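Local coordinates for protein putative ribose 5-phosphate isomerase (Leishmania infantum, PDB 6FXW) that probably interconverts ribose 5-phosphate and ribulose 5-phosphate in the pentose phosphate pathway, as a type B ribose 5-phosphate isomerase of the LacAB/RpiB family, at residues P5-L10 / E64-I69; R86-A91 / A108-I113; L10-A15 / V36-P41; S102-N107 / L131-L136; D51-V56 / G68-G73. All coordinates share one frame; numbering follows the deposited sequence.

Interaction 1: residues P5-L10 / E64-I69; sequences PKRVAL and EADTGI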
# COMPACT_ATOMS: atom_id res chain seq x y z
N PRO A 5 10.45 -18.17 -20.06
CA PRO A 5 11.29 -17.18 -19.38
C PRO A 5 11.74 -16.04 -20.27
O PRO A 5 11.80 -16.15 -21.49
CB PRO A 5 12.52 -17.99 -19.02
CG PRO A 5 12.05 -19.43 -18.96
CD PRO A 5 11.11 -19.51 -20.07
N LYS A 6 12.01 -14.91 -19.61
CA LYS A 6 12.25 -13.63 -20.25
C LYS A 6 13.65 -13.10 -19.99
O LYS A 6 14.27 -13.40 -18.96
CB LYS A 6 11.35 -12.58 -19.54
CG LYS A 6 9.82 -12.76 -19.57
CD LYS A 6 9.32 -12.76 -20.99
CE LYS A 6 7.98 -12.03 -21.17
NZ LYS A 6 7.04 -12.20 -20.02
N ARG A 7 14.13 -12.31 -20.93
CA ARG A 7 15.40 -11.58 -20.81
C ARG A 7 15.08 -10.22 -20.19
O ARG A 7 14.30 -9.49 -20.79
CB ARG A 7 16.10 -11.35 -22.11
CG ARG A 7 16.70 -12.65 -22.60
CD ARG A 7 17.34 -12.44 -23.99
NE ARG A 7 18.38 -11.45 -24.08
CZ ARG A 7 19.69 -11.69 -23.78
NH1 ARG A 7 20.11 -12.90 -23.36
NH2 ARG A 7 20.61 -10.77 -23.94
N VAL A 8 15.64 -9.96 -19.02
CA VAL A 8 15.23 -8.80 -18.17
C VAL A 8 16.37 -7.80 -18.12
O VAL A 8 17.52 -8.13 -17.70
CB VAL A 8 14.84 -9.28 -16.77
CG1 VAL A 8 14.51 -8.03 -15.92
CG2 VAL A 8 13.71 -10.32 -16.81
N ALA A 9 16.09 -6.56 -18.45
CA ALA A 9 16.98 -5.45 -18.20
C ALA A 9 16.53 -4.71 -16.92
O ALA A 9 15.40 -4.25 -16.87
CB ALA A 9 16.98 -4.49 -19.38
N LEU A 10 17.45 -4.58 -16.00
CA LEU A 10 17.18 -3.94 -14.70
C LEU A 10 17.95 -2.64 -14.67
O LEU A 10 19.20 -2.66 -14.75
CB LEU A 10 17.64 -4.82 -13.53
CG LEU A 10 17.65 -4.15 -12.17
CD1 LEU A 10 16.22 -3.90 -11.71
CD2 LEU A 10 18.34 -5.00 -11.09
N GLU A 64 17.50 -6.52 -27.18
CA GLU A 64 18.46 -7.07 -26.29
C GLU A 64 17.80 -7.60 -25.00
O GLU A 64 18.34 -8.45 -24.34
CB GLU A 64 19.60 -6.10 -25.90
CG GLU A 64 20.50 -5.67 -27.02
CD GLU A 64 21.33 -6.81 -27.65
OE1 GLU A 64 21.87 -6.57 -28.81
OE2 GLU A 64 21.38 -7.90 -27.05
N ALA A 65 16.60 -7.10 -24.67
CA ALA A 65 15.84 -7.61 -23.55
C ALA A 65 14.39 -7.66 -23.99
O ALA A 65 14.02 -6.93 -24.90
CB ALA A 65 15.97 -6.70 -22.32
N ASP A 66 13.59 -8.51 -23.29
CA ASP A 66 12.21 -8.65 -23.53
C ASP A 66 11.39 -7.79 -22.62
O ASP A 66 10.21 -7.41 -22.97
CB ASP A 66 11.80 -10.13 -23.17
CG ASP A 66 12.42 -11.11 -24.11
OD1 ASP A 66 12.37 -10.91 -25.37
OD2 ASP A 66 13.01 -12.02 -23.59
N THR A 67 11.93 -7.51 -21.46
CA THR A 67 11.13 -6.86 -20.39
C THR A 67 12.09 -6.07 -19.55
O THR A 67 13.32 -6.33 -19.55
CB THR A 67 10.23 -7.85 -19.60
OG1 THR A 67 9.57 -7.18 -18.50
CG2 THR A 67 11.00 -8.92 -19.00
N GLY A 68 11.62 -5.05 -18.85
CA GLY A 68 12.47 -4.26 -18.06
C GLY A 68 11.95 -4.06 -16.65
O GLY A 68 10.71 -4.18 -16.42
N ILE A 69 12.84 -3.79 -15.73
CA ILE A 69 12.48 -3.35 -14.37
C ILE A 69 13.23 -2.08 -14.12
O ILE A 69 14.46 -2.08 -14.25
CB ILE A 69 12.83 -4.46 -13.37
CG1 ILE A 69 12.07 -5.75 -13.71
CG2 ILE A 69 12.48 -3.99 -11.99
CD1 ILE A 69 12.46 -6.95 -12.82

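Interaction 2: residues R86-A91 / A108-I113; sequences RGIRAA and AHILCI. With SO4 (sulfate ion), chain C.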
# COMPACT_ATOMS: atom_id res chain seq x y z
N ARG A 86 8.67 5.89 -27.45
CA ARG A 86 7.74 5.26 -28.34
C ARG A 86 7.84 3.74 -28.31
O ARG A 86 8.94 3.21 -28.38
CB ARG A 86 8.05 5.77 -29.78
CG ARG A 86 7.18 5.18 -30.86
CD ARG A 86 7.49 5.84 -32.23
NE ARG A 86 6.58 5.35 -33.27
CZ ARG A 86 6.85 4.39 -34.16
NH1 ARG A 86 5.93 4.06 -35.07
NH2 ARG A 86 8.03 3.75 -34.18
N GLY A 87 6.75 3.05 -28.19
CA GLY A 87 6.71 1.62 -28.22
C GLY A 87 6.78 0.97 -26.83
O GLY A 87 6.79 -0.24 -26.76
N ILE A 88 6.98 1.78 -25.78
CA ILE A 88 7.10 1.26 -24.42
C ILE A 88 5.91 1.61 -23.59
O ILE A 88 5.43 2.76 -23.62
CB ILE A 88 8.33 1.87 -23.74
CG1 ILE A 88 9.64 1.45 -24.41
CG2 ILE A 88 8.44 1.62 -22.20
CD1 ILE A 88 9.96 -0.00 -24.28
N ARG A 89 5.42 0.64 -22.84
CA ARG A 89 4.42 0.87 -21.80
C ARG A 89 5.10 0.47 -20.49
O ARG A 89 5.51 -0.70 -20.28
CB ARG A 89 3.21 0.01 -22.02
CG ARG A 89 2.39 0.41 -23.29
CD ARG A 89 1.12 -0.44 -23.52
NE ARG A 89 1.38 -1.83 -23.68
CZ ARG A 89 1.80 -2.38 -24.85
NH1 ARG A 89 1.96 -1.59 -25.94
NH2 ARG A 89 2.08 -3.66 -24.90
N ALA A 90 5.12 1.40 -19.56
CA ALA A 90 5.84 1.29 -18.25
C ALA A 90 4.82 1.44 -17.15
O ALA A 90 4.08 2.43 -17.09
CB ALA A 90 6.95 2.26 -18.15
N ALA A 91 4.79 0.47 -16.24
CA ALA A 91 3.79 0.43 -15.17
C ALA A 91 4.37 0.57 -13.80
O ALA A 91 5.18 -0.30 -13.36
CB ALA A 91 3.04 -0.88 -15.21
N ALA A 108 2.24 -4.38 -20.03
CA ALA A 108 3.37 -3.48 -19.87
C ALA A 108 4.70 -4.16 -20.16
O ALA A 108 4.90 -5.36 -19.82
CB ALA A 108 3.47 -2.93 -18.44
N HIS A 109 5.57 -3.46 -20.82
CA HIS A 109 6.96 -3.90 -21.03
C HIS A 109 7.85 -3.75 -19.87
O HIS A 109 8.81 -4.52 -19.72
CB HIS A 109 7.63 -3.12 -22.17
CG HIS A 109 6.87 -3.10 -23.45
ND1 HIS A 109 5.92 -2.12 -23.71
CD2 HIS A 109 6.89 -3.93 -24.55
CE1 HIS A 109 5.38 -2.36 -24.92
NE2 HIS A 109 5.94 -3.45 -25.46
N ILE A 110 7.58 -2.73 -19.04
CA ILE A 110 8.51 -2.31 -17.95
C ILE A 110 7.73 -2.20 -16.66
O ILE A 110 6.63 -1.61 -16.65
CB ILE A 110 9.24 -1.00 -18.28
CG1 ILE A 110 10.14 -1.18 -19.56
CG2 ILE A 110 10.09 -0.55 -17.08
CD1 ILE A 110 10.90 0.03 -19.94
N LEU A 111 8.29 -2.78 -15.63
CA LEU A 111 7.82 -2.69 -14.27
C LEU A 111 8.61 -1.54 -13.64
O LEU A 111 9.86 -1.59 -13.61
CB LEU A 111 8.11 -3.95 -13.56
CG LEU A 111 8.05 -3.97 -12.03
CD1 LEU A 111 6.61 -3.64 -11.54
CD2 LEU A 111 8.57 -5.31 -11.53
N CYS A 112 7.93 -0.57 -13.00
CA CYS A 112 8.57 0.52 -12.27
C CYS A 112 8.22 0.38 -10.78
O CYS A 112 7.07 0.21 -10.45
CB CYS A 112 8.10 1.84 -12.78
SG CYS A 112 8.53 2.12 -14.51
N ILE A 113 9.24 0.35 -9.96
CA ILE A 113 9.08 0.18 -8.51
C ILE A 113 9.89 1.24 -7.73
O ILE A 113 10.95 1.77 -8.21
CB ILE A 113 9.45 -1.20 -8.04
CG1 ILE A 113 10.85 -1.54 -8.49
CG2 ILE A 113 8.44 -2.19 -8.59
CD1 ILE A 113 11.32 -2.94 -7.92
S SO4 C . 3.75 -4.26 -28.19
O1 SO4 C . 3.18 -5.16 -27.14
O2 SO4 C . 5.27 -4.25 -28.04
O3 SO4 C . 3.36 -4.84 -29.53
O4 SO4 C . 3.19 -2.87 -28.22

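Interaction 3: residues L10-A15 / V36-P41; sequences LGCDHA and VMYMGP. With SO4 (sulfate ion), chain B.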
# COMPACT_ATOMS: atom_id res chain seq x y z
N LEU A 10 17.45 -4.58 -16.00
CA LEU A 10 17.18 -3.94 -14.70
C LEU A 10 17.95 -2.64 -14.67
O LEU A 10 19.20 -2.66 -14.75
CB LEU A 10 17.64 -4.82 -13.53
CG LEU A 10 17.65 -4.15 -12.17
CD1 LEU A 10 16.22 -3.90 -11.71
CD2 LEU A 10 18.34 -5.00 -11.09
N GLY A 11 17.28 -1.52 -14.51
CA GLY A 11 17.95 -0.21 -14.38
C GLY A 11 17.52 0.47 -13.11
O GLY A 11 16.41 0.27 -12.61
N CYS A 12 18.35 1.31 -12.58
CA CYS A 12 17.96 2.03 -11.41
C CYS A 12 18.83 3.26 -11.30
O CYS A 12 19.78 3.45 -12.05
CB CYS A 12 18.07 1.16 -10.14
SG CYS A 12 19.81 0.70 -9.83
N ASP A 13 18.41 4.14 -10.38
CA ASP A 13 19.25 5.28 -9.98
C ASP A 13 19.96 4.92 -8.67
O ASP A 13 19.93 3.75 -8.23
CB ASP A 13 18.50 6.60 -9.99
CG ASP A 13 17.45 6.74 -8.87
OD1 ASP A 13 17.33 5.83 -8.03
OD2 ASP A 13 16.86 7.82 -8.79
N HIS A 14 20.51 5.89 -8.01
CA HIS A 14 21.33 5.64 -6.84
C HIS A 14 20.43 5.23 -5.66
O HIS A 14 20.92 4.67 -4.69
CB HIS A 14 22.07 6.88 -6.43
CG HIS A 14 21.23 8.06 -6.36
ND1 HIS A 14 20.83 8.75 -7.49
CD2 HIS A 14 20.58 8.60 -5.30
CE1 HIS A 14 19.95 9.67 -7.11
NE2 HIS A 14 19.82 9.63 -5.77
N ALA A 15 19.14 5.50 -5.74
CA ALA A 15 18.29 5.11 -4.59
C ALA A 15 18.36 3.59 -4.36
O ALA A 15 18.23 3.10 -3.20
CB ALA A 15 16.89 5.50 -4.83
N VAL A 36 19.43 -11.74 -16.73
CA VAL A 36 19.20 -10.47 -16.06
C VAL A 36 20.41 -9.62 -16.34
O VAL A 36 21.56 -10.02 -16.02
CB VAL A 36 18.93 -10.58 -14.56
CG1 VAL A 36 18.40 -9.26 -14.06
CG2 VAL A 36 17.98 -11.72 -14.29
N MET A 37 20.21 -8.42 -16.90
CA MET A 37 21.28 -7.49 -17.23
C MET A 37 21.13 -6.22 -16.40
O MET A 37 20.07 -5.57 -16.46
CB MET A 37 21.18 -7.09 -18.73
CG MET A 37 21.51 -8.21 -19.68
SD MET A 37 20.74 -8.05 -21.32
CE MET A 37 19.05 -8.40 -20.95
N TYR A 38 22.15 -5.80 -15.65
CA TYR A 38 22.11 -4.62 -14.83
C TYR A 38 22.58 -3.42 -15.52
O TYR A 38 23.75 -3.45 -16.03
CB TYR A 38 22.92 -4.85 -13.55
CG TYR A 38 22.96 -3.66 -12.66
CD1 TYR A 38 21.80 -3.18 -12.05
CD2 TYR A 38 24.15 -2.93 -12.40
CE1 TYR A 38 21.78 -2.09 -11.28
CE2 TYR A 38 24.16 -1.85 -11.60
CZ TYR A 38 22.96 -1.39 -10.96
OH TYR A 38 23.01 -0.31 -10.20
N MET A 39 21.76 -2.41 -15.65
CA MET A 39 22.13 -1.20 -16.28
C MET A 39 21.94 -0.02 -15.56
O MET A 39 21.72 0.97 -16.19
CB MET A 39 21.40 -1.01 -17.65
CG MET A 39 20.78 -2.24 -18.22
SD MET A 39 19.97 -1.87 -19.75
CE MET A 39 20.47 -3.38 -20.51
N GLY A 40 22.04 -0.08 -14.26
CA GLY A 40 22.15 1.06 -13.39
C GLY A 40 23.54 1.36 -13.05
O GLY A 40 24.45 0.77 -13.67
N PRO A 41 23.77 2.27 -12.08
CA PRO A 41 25.06 2.68 -11.70
C PRO A 41 25.90 1.59 -11.04
O PRO A 41 25.40 0.78 -10.26
CB PRO A 41 24.84 3.82 -10.73
CG PRO A 41 23.45 3.67 -10.16
CD PRO A 41 22.73 2.92 -11.21
S SO4 B . 17.61 12.17 -3.98
O1 SO4 B . 17.92 13.02 -2.77
O2 SO4 B . 18.23 10.85 -3.82
O3 SO4 B . 16.05 12.09 -3.93
O4 SO4 B . 18.14 12.88 -5.11

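Interaction 4: residues S102-N107 / L131-L136; sequences SRQHNN and LTTEPL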
# COMPACT_ATOMS: atom_id res chain seq x y z
N SER A 102 -1.03 -4.91 -14.51
CA SER A 102 -0.16 -4.17 -15.40
C SER A 102 0.18 -5.08 -16.61
O SER A 102 0.41 -4.55 -17.68
CB SER A 102 1.12 -3.76 -14.77
OG SER A 102 1.98 -4.82 -14.50
N ARG A 103 0.22 -6.40 -16.38
CA ARG A 103 0.44 -7.38 -17.44
C ARG A 103 -0.87 -7.82 -18.08
O ARG A 103 -1.03 -7.74 -19.31
CB ARG A 103 1.18 -8.56 -16.86
CG ARG A 103 2.58 -8.26 -16.32
CD ARG A 103 3.58 -7.84 -17.38
NE ARG A 103 3.69 -8.91 -18.32
CZ ARG A 103 3.49 -8.88 -19.65
NH1 ARG A 103 3.31 -7.75 -20.32
NH2 ARG A 103 3.48 -10.02 -20.34
N GLN A 104 -1.86 -8.24 -17.28
CA GLN A 104 -3.16 -8.76 -17.81
C GLN A 104 -3.88 -7.78 -18.66
O GLN A 104 -4.44 -8.10 -19.73
CB GLN A 104 -4.03 -9.27 -16.68
CG GLN A 104 -3.56 -10.55 -16.06
CD GLN A 104 -4.55 -11.19 -15.17
OE1 GLN A 104 -5.26 -10.54 -14.43
NE2 GLN A 104 -4.63 -12.49 -15.27
N HIS A 105 -3.91 -6.52 -18.19
CA HIS A 105 -4.66 -5.48 -18.87
C HIS A 105 -3.80 -4.60 -19.70
O HIS A 105 -4.09 -4.34 -20.87
CB HIS A 105 -5.42 -4.62 -17.84
CG HIS A 105 -6.51 -5.36 -17.17
ND1 HIS A 105 -7.27 -4.77 -16.16
CD2 HIS A 105 -6.94 -6.63 -17.29
CE1 HIS A 105 -8.13 -5.67 -15.72
NE2 HIS A 105 -7.97 -6.81 -16.38
N ASN A 106 -2.71 -4.07 -19.14
CA ASN A 106 -1.94 -3.05 -19.83
C ASN A 106 -0.74 -3.61 -20.65
O ASN A 106 -0.14 -2.84 -21.39
CB ASN A 106 -1.41 -2.01 -18.87
CG ASN A 106 -2.47 -1.50 -17.91
OD1 ASN A 106 -2.45 -1.91 -16.75
ND2 ASN A 106 -3.44 -0.70 -18.39
N ASN A 107 -0.53 -4.92 -20.59
CA ASN A 107 0.52 -5.61 -21.29
C ASN A 107 1.80 -4.80 -21.23
O ASN A 107 2.50 -4.53 -22.23
CB ASN A 107 0.09 -5.84 -22.75
CG ASN A 107 0.99 -6.84 -23.46
OD1 ASN A 107 1.86 -7.45 -22.86
ND2 ASN A 107 0.79 -6.95 -24.78
N LEU A 131 6.74 -10.83 -13.87
CA LEU A 131 7.41 -11.71 -14.85
C LEU A 131 6.67 -12.97 -15.25
O LEU A 131 7.05 -13.60 -16.27
CB LEU A 131 8.77 -12.14 -14.31
CG LEU A 131 9.81 -11.03 -14.12
CD1 LEU A 131 11.15 -11.52 -13.45
CD2 LEU A 131 10.06 -10.24 -15.41
N THR A 132 5.67 -13.37 -14.49
CA THR A 132 4.93 -14.59 -14.80
C THR A 132 3.51 -14.40 -15.22
O THR A 132 2.75 -15.37 -15.21
CB THR A 132 4.99 -15.53 -13.62
OG1 THR A 132 4.44 -14.94 -12.42
CG2 THR A 132 6.44 -15.88 -13.20
N THR A 133 3.07 -13.19 -15.47
CA THR A 133 1.69 -12.92 -15.83
C THR A 133 1.66 -12.52 -17.31
O THR A 133 2.39 -11.70 -17.79
CB THR A 133 1.04 -11.83 -14.92
OG1 THR A 133 1.15 -12.21 -13.57
CG2 THR A 133 -0.42 -11.62 -15.28
N GLU A 134 0.73 -13.15 -18.04
CA GLU A 134 0.51 -12.84 -19.46
C GLU A 134 -0.66 -11.95 -19.70
O GLU A 134 -1.59 -11.91 -18.85
CB GLU A 134 0.35 -14.15 -20.24
CG GLU A 134 1.71 -14.84 -20.45
CD GLU A 134 2.71 -14.01 -21.27
OE1 GLU A 134 3.57 -13.21 -20.72
OE2 GLU A 134 2.62 -14.15 -22.52
N PRO A 135 -0.67 -11.22 -20.83
CA PRO A 135 -1.80 -10.38 -21.16
C PRO A 135 -3.05 -11.19 -21.46
O PRO A 135 -2.96 -12.29 -22.01
CB PRO A 135 -1.32 -9.59 -22.35
CG PRO A 135 -0.17 -10.36 -22.91
CD PRO A 135 0.38 -11.20 -21.86
N LEU A 136 -4.19 -10.73 -21.00
CA LEU A 136 -5.48 -11.52 -21.03
C LEU A 136 -5.90 -11.42 -22.46
O LEU A 136 -5.61 -10.44 -23.15
CB LEU A 136 -6.58 -10.95 -20.15
CG LEU A 136 -6.48 -11.31 -18.70
CD1 LEU A 136 -7.55 -10.58 -17.92
CD2 LEU A 136 -6.52 -12.81 -18.39
O HOH W 1 -3.02 -13.71 -17.46

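Interaction 5: residues D51-V56 / G68-G73; sequences DYAAQV and GILVCG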
# COMPACT_ATOMS: atom_id res chain seq x y z
N ASP A 51 18.19 8.92 -17.26
CA ASP A 51 19.24 8.34 -18.07
C ASP A 51 19.23 6.79 -18.07
O ASP A 51 19.54 6.16 -19.10
CB ASP A 51 20.61 8.84 -17.65
CG ASP A 51 20.81 10.38 -17.81
OD1 ASP A 51 20.29 10.92 -18.82
OD2 ASP A 51 21.41 11.03 -16.91
N TYR A 52 18.91 6.20 -16.92
CA TYR A 52 18.84 4.77 -16.79
C TYR A 52 17.53 4.19 -17.29
O TYR A 52 17.53 3.10 -17.88
CB TYR A 52 19.14 4.42 -15.31
CG TYR A 52 20.59 4.80 -14.96
CD1 TYR A 52 21.62 3.97 -15.24
CD2 TYR A 52 20.88 6.05 -14.49
CE1 TYR A 52 22.92 4.37 -15.00
CE2 TYR A 52 22.18 6.45 -14.28
CZ TYR A 52 23.17 5.61 -14.56
OH TYR A 52 24.49 5.98 -14.37
N ALA A 53 16.42 4.96 -17.16
CA ALA A 53 15.23 4.59 -17.85
C ALA A 53 15.47 4.41 -19.34
O ALA A 53 15.08 3.43 -19.96
CB ALA A 53 14.17 5.63 -17.66
N ALA A 54 16.24 5.37 -19.92
CA ALA A 54 16.50 5.32 -21.36
C ALA A 54 17.33 4.09 -21.72
O ALA A 54 17.05 3.45 -22.77
CB ALA A 54 17.19 6.62 -21.77
N GLN A 55 18.33 3.75 -20.95
CA GLN A 55 19.09 2.53 -21.18
C GLN A 55 18.25 1.29 -21.30
O GLN A 55 18.37 0.47 -22.22
CB GLN A 55 20.25 2.28 -20.19
CG GLN A 55 21.37 3.25 -20.21
CD GLN A 55 22.57 2.79 -19.41
OE1 GLN A 55 23.01 3.53 -18.51
NE2 GLN A 55 23.14 1.58 -19.71
N VAL A 56 17.33 1.13 -20.36
CA VAL A 56 16.49 -0.07 -20.32
C VAL A 56 15.50 -0.04 -21.52
O VAL A 56 15.23 -1.06 -22.21
CB VAL A 56 15.70 -0.13 -18.98
CG1 VAL A 56 14.67 -1.20 -19.00
CG2 VAL A 56 16.67 -0.49 -17.87
N GLY A 68 11.62 -5.05 -18.85
CA GLY A 68 12.47 -4.26 -18.06
C GLY A 68 11.95 -4.06 -16.65
O GLY A 68 10.71 -4.18 -16.42
N ILE A 69 12.84 -3.79 -15.73
CA ILE A 69 12.48 -3.35 -14.37
C ILE A 69 13.23 -2.08 -14.12
O ILE A 69 14.46 -2.08 -14.25
CB ILE A 69 12.83 -4.46 -13.37
CG1 ILE A 69 12.07 -5.75 -13.71
CG2 ILE A 69 12.48 -3.99 -11.99
CD1 ILE A 69 12.46 -6.95 -12.82
N LEU A 70 12.58 -1.01 -13.67
CA LEU A 70 13.19 0.25 -13.37
C LEU A 70 12.89 0.62 -11.91
O LEU A 70 11.76 0.51 -11.48
CB LEU A 70 12.70 1.34 -14.29
CG LEU A 70 13.18 1.24 -15.73
CD1 LEU A 70 12.49 2.28 -16.59
CD2 LEU A 70 14.67 1.45 -15.76
N VAL A 71 13.93 1.00 -11.19
CA VAL A 71 13.86 1.24 -9.73
C VAL A 71 14.39 2.64 -9.44
O VAL A 71 15.52 3.00 -9.80
CB VAL A 71 14.63 0.19 -8.97
CG1 VAL A 71 14.27 0.31 -7.49
CG2 VAL A 71 14.46 -1.19 -9.45
N CYS A 72 13.58 3.46 -8.79
CA CYS A 72 14.00 4.78 -8.24
C CYS A 72 13.49 4.86 -6.81
O CYS A 72 13.01 3.85 -6.26
CB CYS A 72 13.71 6.00 -9.12
SG CYS A 72 11.99 6.33 -9.37
N GLY A 73 13.49 6.05 -6.22
CA GLY A 73 12.99 6.11 -4.88
C GLY A 73 11.52 5.69 -4.77
O GLY A 73 11.14 4.98 -3.81

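Interaction 1: residues P5-L10 / E64-I69
Val8, Ala9 and Leu10 pair in parallel with Thr67, Gly68 and Ile69, the short strand axes inclined by 33°, at the heart of the five-stranded parallel sheet of a Rossmann-like alpha/beta fold. Ala9 N donates to Thr67 O, and Ala9 O accepts from Ile69 N at 2.8 Å. At the start of the pairing Arg7 O takes two donors, Thr67 N and, at shorter range, Asp66 N. The Asp66 carboxylate adds a side-chain bond, OD2 accepting from Arg7 N at 2.9 Å on its anti side. Bent about CG-CD (chi3 59°), Arg7 brings its guanidinium to the loop before strand 67-72, where NE and NH2 both grip Glu64 O, which lies in the guanidinium plane. The Glu64 carboxylate itself stays beyond salt-bridge distance. On the face carrying Val8, Thr67, Leu10 and Ile69, packing is apolar and is covered by helices 120-131 and 20-29. In the conformer described, Thr67 CG2 lies alongside Val8 CG2 and crosses Lys6 at CB, while the hydroxyl OG1 is hydrogen-bonded to His109 O. Leu10 CD1 reaches across to Ile69 CG2, and Val8 CG1 meets the end of Ile69. On the face of Ala9, the methyl carbons Ala9 CB and Ala65 CB lie 3.8 Å apart.

Interaction 2: residues R86-A91 / A108-I113
Arg89 and His109 meet around a sulfate ion, which three side-chain nitrogens hold. Arg89 NH1 donates to sulfate O4 and Arg89 NH2 to sulfate O1, a two-nitrogen grip with the sulfur near the guanidinium plane, while His109 NE2 donates to sulfate O2 at 2.8 Å, close to the plane of its ring. The ring corner CE1 sits over one face of the guanidinium, 3.5 Å from Arg89 NH2, with the two planes 49° apart. The other ring nitrogen, His109 ND1, accepts from Arg89 N at 2.9 Å; together with the bond from NE2 to the anion, this holds the rotation of the imidazole. Outside the pair, Arg89 NE and NH2 also donate to Asn106 O and Asn107 O, so the guanidinium has further backbone partners in the loop before strand 110-114. The sulfate probably comes from the crystallisation liquor. Deeper in, the chain enters the parallel pairing of a beta-alpha-beta unit, strand 90-92, helix 96-104 and strand 110-114, in which Ala90 faces Ile110. Here Arg89 O accepts from Ile110 N, Ala91 N donates to Ile110 O at 2.8 Å, and Ala91 O accepts from Cys112 N. Small side chains meet between the strands: Ala90 CB packs on Cys112 SG, and Ala91 CB on Ala108 CB at 3.8 Å. Further out, Ile88 CG2 touches Ile110 CD1 beneath helix 49-61, and Lys84 of the second subunit donates to Ile88 O.

Interaction 3: residues L10-A15 / V36-P41
Leu10 and Tyr38 face each other in parallel pairing at the tight end of this contact, where two backbone bonds bracket the pair: Leu10 N to Met37 O at 2.8 Å and Met39 N to Leu10 O at 2.7 Å. Leu10 CD2 meets the ring carbon Tyr38 CD1 obliquely. With its CG anti to the backbone N (chi1 179°), Tyr38 has its ring beside Leu10 and Cys12; in the conformer described, Cys12 SG lies at the ring edge, 4.9 Å from the centroid. The hydroxyl of Tyr38 is tied back to its own segment, donating to Pro41 O at 2.6 Å, which fixes that end of the ring, and Gly40 N lies over the centre of one ring face. Pro41 CD comes within 3.1 Å of Cys12 O. The backbone N and O of Cys12 are buried without a partner in the model. Beyond this point the segments diverge and the contact thins. Asp13 turns away and accepts from Ala15 N through OD1, forming an Asx turn, whereas His14 extends to the partly exposed side, where NE2 donates to O2 of a sulfate, probably from the crystallisation liquor. Arg116 of the same chain and Arg140 and Arg144 of the second subunit also bind this anion. The pairing belongs to the first beta-alpha-beta unit of the Rossmann-like fold, strand 6-12, helix 20-29 and strand 33-38, and the sulfate pocket beside it, built from two subunits, is consistent with the phosphate-binding site of type B isomerases.

Interaction 4: residues S102-N107 / L131-L136
The guanidinium of Arg103 has Glu134 OE1 at its edge, near its plane, while Thr133 O and Pro135 CD approach it obliquely; the imidazole of His105, stacked with the His141 ring, has Leu136 CD1 at its edge, 4.0 Å from CD2. Arg103 is folded back by bends at chi2 and chi3 (-66° and -60°), which brings NE and NH2 to Thr133 O, both through weak bonds. NH2 also forms a salt bridge with Glu134 OE1 at 3.2 Å, with poor hydrogen-bond geometry and with guanidinium and carboxylate planes 54° apart. At the far end of the group, Arg103 NH1 donates to Asn107 OD1 at 2.9 Å, in the plane of that amide carbonyl. Several partners therefore share the guanidinium, which links the end of its own helix to the loop. The Asn107 amide in turn packs on the Pro135 ring, OD1 lying 3.5 Å from CG. The one strong backbone tie is Leu136 N to Gln104 O, 2.9 Å. Alongside it Gln104 runs extended between neighbours: CG presses on the methyl Thr133 CG2 at 3.4 Å, and its amide end lies against Leu136 CD2. Gln104 NE2 donates to a water that donates on to Glu134 O, while its OE1 accepts from Gln100. Asn107, with positive phi, leads the chain out of the helix. The arrangement is surface packing between the carboxy-terminal end of helix 96-104 and the loop joining helices 120-131 and 139-155 of the Rossmann-like domain.

Interaction 5: residues D51-V56 / G68-G73
Tyr52 opens the contact with its backbone: its carbonyl O lies 3.9 Å from Leu70 CD2, while its ring leads away from the strand. One residue on, Ala53 offers a small surface, its CA and CB both touching the other leucine methyl, with CB 3.9 Å from Leu70 CD1. Leu70 thus spreads its two branches over successive parts of the helix, CD1 towards Ala53 and CD2 towards Val56. This is helix-on-sheet packing of a Rossmann-like alpha/beta fold: helix 49-61 lies along one face of the central parallel sheet, and the axes of 51-56 and 68-72 run antiparallel, at 174°, 9.0 Å apart. A helical turn after Tyr52, Val56 makes the closest approach. Its CG2 presses on Leu70 CD2 at 3.5 Å, tighter than usual for two carbons, the two side chains pointing opposite ways as they pass. The other methyl, Val56 CG1, stands anti to the backbone N (chi1 170°) and comes down on the bare backbone of Gly68, 3.9 Å from its CA. Ile110 of the adjoining strand also packs on Val56 and Leu70, and Met78 and Ala82 of helix 76-83 touch Leu70.

Interactions 1, 2 and 3 pair neighbouring strands of one parallel sheet, ordered 33-38, 6-12, 67-72, 110-114 and 90-92, and interaction 5 lays helix 49-61 on its middle strand. Interaction 3 is nested inside the chain loop closed by interaction 1, and the two share Leu10; interactions 1 and 5 share Gly68 and Ile69. Between interactions 1 and 2, Gly68 bonds to strand 110-114. Along the chain, interactions 2 and 4 alternate their segments and are joined where Arg89 meets Asn106 and Asn107. The two sulfates lie by interactions 2 and 3. Interactions 3 and 4 lie on opposite sides of the chain's centre, their centres about 23 Å apart.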